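Local coordinates for protein peptidase S15/CocE/NonD (Thaumarchaeota archaeon SCGC AB-539-E09, PDB 4PF1) that probably acts as a serine aminopeptidase of the S15 (X-Pro dipeptidyl-peptidase) family, cleaving peptides from their N-terminal end with an alpha/beta-hydrolase catalytic domain, at residues G291-Q296 with Y378-N383; Q525-A530 with S578-L583. All blocks are in the same frame, centred on the assembly; numbering follows the deposited sequence.

Contact 1: G291-Q296 with Y378-N383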
# COMPACT_ATOMS: atom_id res chain seq x y z
N GLY A 291 6.31 -7.06 -30.77
CA GLY A 291 4.90 -7.01 -30.40
C GLY A 291 4.63 -7.54 -29.01
O GLY A 291 5.43 -8.31 -28.47
N GLY A 292 3.50 -7.13 -28.44
CA GLY A 292 3.07 -7.56 -27.12
C GLY A 292 1.75 -8.30 -27.16
O GLY A 292 0.81 -7.87 -27.83
N LEU A 293 1.67 -9.42 -26.41
CA LEU A 293 0.47 -10.26 -26.32
C LEU A 293 -0.72 -9.52 -25.69
O LEU A 293 -1.87 -9.82 -26.03
CB LEU A 293 0.76 -11.54 -25.50
CG LEU A 293 1.57 -12.65 -26.19
CD1 LEU A 293 2.04 -13.69 -25.18
CD2 LEU A 293 0.76 -13.34 -27.29
N PHE A 294 -0.45 -8.59 -24.77
CA PHE A 294 -1.50 -7.88 -24.05
C PHE A 294 -1.48 -6.37 -24.33
O PHE A 294 -1.91 -5.57 -23.48
CB PHE A 294 -1.40 -8.18 -22.54
CG PHE A 294 -1.27 -9.65 -22.21
CD1 PHE A 294 -2.31 -10.54 -22.47
CD2 PHE A 294 -0.09 -10.16 -21.67
CE1 PHE A 294 -2.17 -11.90 -22.18
CE2 PHE A 294 0.04 -11.52 -21.37
CZ PHE A 294 -1.00 -12.38 -21.63
N ASP A 295 -1.03 -5.98 -25.53
CA ASP A 295 -0.98 -4.59 -25.98
C ASP A 295 -2.40 -4.01 -26.09
O ASP A 295 -3.14 -4.36 -27.00
CB ASP A 295 -0.25 -4.49 -27.33
CG ASP A 295 0.24 -3.10 -27.66
OD1 ASP A 295 -0.57 -2.16 -27.60
OD2 ASP A 295 1.43 -2.95 -27.97
N GLN A 296 -2.76 -3.11 -25.14
CA GLN A 296 -4.10 -2.50 -25.06
C GLN A 296 -4.30 -1.34 -26.07
O GLN A 296 -5.37 -0.72 -26.07
CB GLN A 296 -4.36 -2.02 -23.61
CG GLN A 296 -3.64 -0.72 -23.19
CD GLN A 296 -2.17 -0.85 -22.83
OE1 GLN A 296 -1.54 -1.90 -22.99
NE2 GLN A 296 -1.58 0.25 -22.37
N TYR A 378 7.11 -15.66 -26.43
CA TYR A 378 7.01 -15.99 -25.02
C TYR A 378 5.67 -16.63 -24.78
O TYR A 378 4.63 -16.05 -25.11
CB TYR A 378 7.18 -14.74 -24.14
CG TYR A 378 7.24 -15.03 -22.65
CD1 TYR A 378 6.08 -15.23 -21.91
CD2 TYR A 378 8.45 -15.03 -21.97
CE1 TYR A 378 6.12 -15.45 -20.54
CE2 TYR A 378 8.51 -15.26 -20.59
CZ TYR A 378 7.34 -15.46 -19.88
OH TYR A 378 7.39 -15.65 -18.52
N GLU A 379 5.69 -17.84 -24.21
CA GLU A 379 4.48 -18.59 -23.92
C GLU A 379 4.05 -18.36 -22.49
O GLU A 379 4.79 -18.69 -21.56
CB GLU A 379 4.72 -20.09 -24.19
CG GLU A 379 3.47 -20.95 -24.11
CD GLU A 379 3.70 -22.44 -24.33
OE1 GLU A 379 4.87 -22.88 -24.27
OE2 GLU A 379 2.71 -23.16 -24.54
N THR A 380 2.85 -17.77 -22.30
CA THR A 380 2.29 -17.53 -20.97
C THR A 380 1.78 -18.87 -20.40
O THR A 380 1.59 -19.82 -21.15
CB THR A 380 1.22 -16.42 -20.99
OG1 THR A 380 0.29 -16.65 -22.05
CG2 THR A 380 1.83 -15.02 -21.13
N GLY A 381 1.68 -18.96 -19.08
CA GLY A 381 1.33 -20.20 -18.40
C GLY A 381 2.57 -21.03 -18.14
O GLY A 381 2.91 -21.31 -16.99
N ALA A 382 3.28 -21.40 -19.23
CA ALA A 382 4.54 -22.16 -19.18
C ALA A 382 5.72 -21.24 -18.80
O ALA A 382 6.71 -21.72 -18.25
CB ALA A 382 4.80 -22.83 -20.52
N ASN A 383 5.60 -19.92 -19.13
CA ASN A 383 6.60 -18.87 -18.85
C ASN A 383 7.98 -19.20 -19.48
O ASN A 383 8.99 -19.26 -18.78
CB ASN A 383 6.72 -18.60 -17.34
CG ASN A 383 5.49 -17.97 -16.75
OD1 ASN A 383 5.11 -16.85 -17.09
ND2 ASN A 383 4.84 -18.69 -15.85

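Contact 2: Q525-A530 with S578-L583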
# COMPACT_ATOMS: atom_id res chain seq x y z
N GLN A 525 -10.99 -15.31 -13.74
CA GLN A 525 -11.35 -15.42 -15.15
C GLN A 525 -10.47 -14.47 -15.96
O GLN A 525 -10.92 -13.40 -16.39
CB GLN A 525 -12.85 -15.14 -15.35
CG GLN A 525 -13.75 -16.28 -14.89
CD GLN A 525 -15.22 -16.02 -15.17
OE1 GLN A 525 -15.59 -15.19 -16.00
NE2 GLN A 525 -16.09 -16.78 -14.53
N GLN A 526 -9.19 -14.84 -16.10
CA GLN A 526 -8.18 -14.05 -16.77
C GLN A 526 -8.44 -13.94 -18.27
O GLN A 526 -8.33 -14.94 -18.98
CB GLN A 526 -6.79 -14.67 -16.54
CG GLN A 526 -5.63 -13.87 -17.14
CD GLN A 526 -4.59 -14.76 -17.76
OE1 GLN A 526 -4.11 -15.73 -17.16
NE2 GLN A 526 -4.22 -14.44 -18.99
N MET A 527 -8.73 -12.72 -18.75
CA MET A 527 -8.90 -12.49 -20.19
C MET A 527 -7.56 -12.74 -20.88
O MET A 527 -6.51 -12.39 -20.33
CB MET A 527 -9.43 -11.08 -20.47
CG MET A 527 -10.05 -10.96 -21.85
SD MET A 527 -11.21 -9.59 -21.99
CE MET A 527 -10.06 -8.19 -22.04
N LEU A 528 -7.58 -13.43 -22.03
CA LEU A 528 -6.36 -13.83 -22.73
C LEU A 528 -6.30 -13.27 -24.16
O LEU A 528 -5.24 -12.82 -24.59
CB LEU A 528 -6.28 -15.37 -22.74
CG LEU A 528 -5.01 -15.99 -23.31
CD1 LEU A 528 -3.86 -15.90 -22.31
CD2 LEU A 528 -5.25 -17.42 -23.70
N SER A 529 -7.42 -13.32 -24.88
CA SER A 529 -7.54 -12.80 -26.25
C SER A 529 -8.97 -12.41 -26.50
O SER A 529 -9.86 -13.24 -26.37
CB SER A 529 -7.07 -13.85 -27.26
OG SER A 529 -7.26 -13.40 -28.59
N ALA A 530 -9.21 -11.13 -26.80
CA ALA A 530 -10.56 -10.63 -27.01
C ALA A 530 -10.61 -9.50 -28.02
O ALA A 530 -9.69 -8.68 -28.08
CB ALA A 530 -11.14 -10.15 -25.69
N SER A 578 -22.57 -7.66 -26.43
CA SER A 578 -22.88 -6.75 -27.54
C SER A 578 -22.47 -5.28 -27.30
O SER A 578 -22.82 -4.41 -28.10
CB SER A 578 -24.37 -6.82 -27.88
OG SER A 578 -24.69 -8.03 -28.55
N SER A 579 -21.69 -5.03 -26.24
CA SER A 579 -21.17 -3.70 -25.91
C SER A 579 -19.90 -3.81 -25.07
O SER A 579 -19.71 -4.81 -24.37
CB SER A 579 -22.22 -2.85 -25.20
OG SER A 579 -22.78 -3.50 -24.07
N TRP A 580 -19.02 -2.81 -25.18
CA TRP A 580 -17.72 -2.71 -24.50
C TRP A 580 -17.47 -1.22 -24.25
O TRP A 580 -16.65 -0.59 -24.92
CB TRP A 580 -16.64 -3.32 -25.42
CG TRP A 580 -15.77 -4.39 -24.83
CD1 TRP A 580 -15.82 -4.89 -23.56
CD2 TRP A 580 -14.71 -5.08 -25.49
NE1 TRP A 580 -14.85 -5.85 -23.39
CE2 TRP A 580 -14.15 -5.99 -24.56
CE3 TRP A 580 -14.17 -5.04 -26.79
CZ2 TRP A 580 -13.09 -6.84 -24.89
CZ3 TRP A 580 -13.12 -5.88 -27.12
CH2 TRP A 580 -12.58 -6.76 -26.17
N PHE A 581 -18.23 -0.65 -23.31
CA PHE A 581 -18.37 0.78 -23.04
C PHE A 581 -17.59 1.26 -21.79
O PHE A 581 -17.48 0.51 -20.83
CB PHE A 581 -19.87 1.06 -22.87
CG PHE A 581 -20.31 2.49 -23.06
CD1 PHE A 581 -20.43 3.03 -24.33
CD2 PHE A 581 -20.60 3.29 -21.96
CE1 PHE A 581 -20.82 4.36 -24.51
CE2 PHE A 581 -20.99 4.62 -22.14
CZ PHE A 581 -21.10 5.15 -23.41
N PRO A 582 -17.05 2.52 -21.74
CA PRO A 582 -17.13 3.60 -22.75
C PRO A 582 -16.01 3.61 -23.79
O PRO A 582 -16.02 4.48 -24.66
CB PRO A 582 -17.07 4.86 -21.88
CG PRO A 582 -16.16 4.48 -20.75
CD PRO A 582 -16.37 2.99 -20.52
N LEU A 583 -15.05 2.65 -23.71
CA LEU A 583 -13.93 2.55 -24.66
C LEU A 583 -14.47 2.55 -26.09
O LEU A 583 -14.04 3.37 -26.90
CB LEU A 583 -13.09 1.28 -24.39
CG LEU A 583 -11.89 1.00 -25.33
CD1 LEU A 583 -10.96 2.23 -25.47
CD2 LEU A 583 -11.09 -0.19 -24.84

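Contact 1: G291-Q296 with Y378-N383
Leu-293 and Phe-294 reach across to Tyr-378 and Thr-380 in a small, buried contact of van der Waals character, with no hydrogen bond between the segments. Methyl CD1 of Leu-293 stops 3.5 Å from Tyr-378 O, while the methyl of Thr-380 meets the outer edge of the Phe-294 ring near its plane, CG2 lying 3.9 Å from both CE2 and CZ. Phe-294 and Thr-380 approach from opposite directions. Behind this front, Leu-293 CB lies 4.1 Å above the centre of the Phe-294 ring. A chi1 of 48° sets Thr-380 CG2 anti to the carbonyl carbon, where it meets the ring, and turns OG1 to His-564 ND1 and Ser-563 O. Tyr-378 OH donates to Asn-383 OD1 at 2.9 Å, in the carbonyl plane on a lone pair, and this bond spans the turn that follows the strand. A type I beta turn from Gly-292 to Asp-295 presents the leucine and phenylalanine; Asp-295, bonded to His-328, is probably the acid of a Ser-His-Asp triad with Ser-161. Strands 287-292 and 375-379 both flank strand 319-324 in the mixed alpha/beta-hydrolase sheet, so the contact bridges their C-terminal ends beyond that intervening strand.

Contact 2: Q525-A530 with S578-L583
Trp-580 drives the far end of its indole against Ala-530, and this is the close part of a contact that joins a loop to an edge strand within the C-terminal non-catalytic domain. The methyl CB of Ala-530 sits at the ring edge, near the ring plane, 3.7 Å from CH2 and 3.9 Å from CZ2 of Trp-580. The alanine backbone shares the approach: its carbonyl carbon C is 3.8 Å from Trp-580 CH2, and its O also lies at the edge, in plane. Met-527 supplies the looser part, its terminal CE approaching the indole obliquely. The extended start of this side chain, with CG roughly opposite the backbone N (chi1 -161°), carries the sulfur forward, so that SD and CE of Met-527 both lie about 4.4 Å from Trp-580 CZ2. This looser side is not open to solvent, since all three touching residues are buried; Met-527 and Ala-530 also pack on Lys-506, and Trp-580 on Val-504, of strand 502-510. A classic beta bulge at Leu-528 and Ser-529, both facing Ile-507, interrupts the strand between the methionine and the alanine. Trp-456 meets the indole edge-to-face. With no hydrogen bond between its segments, the contact depends on shape and the burial of apolar surface.

Contact 1 closes before contact 2 opens along the chain, and their centres lie about 17 Å apart. The first lies at the C-terminal ends of two strands of the mixed ten-strand sheet of the alpha/beta-hydrolase fold; the second involves strand 525-534 at the edge of a four-strand antiparallel sheet and the loop after its member 571-577. The two meet directly: Phe-294 CE1 is 4.0 Å from Leu-528 O, and Thr-380 OG1 is 4.2 Å from Leu-528 CD1. Leu-528 also packs on His-564, a hydrogen-bond partner of Thr-380. The turn carrying the probable triad aspartate is thus in van der Waals contact with the C-terminal non-catalytic domain.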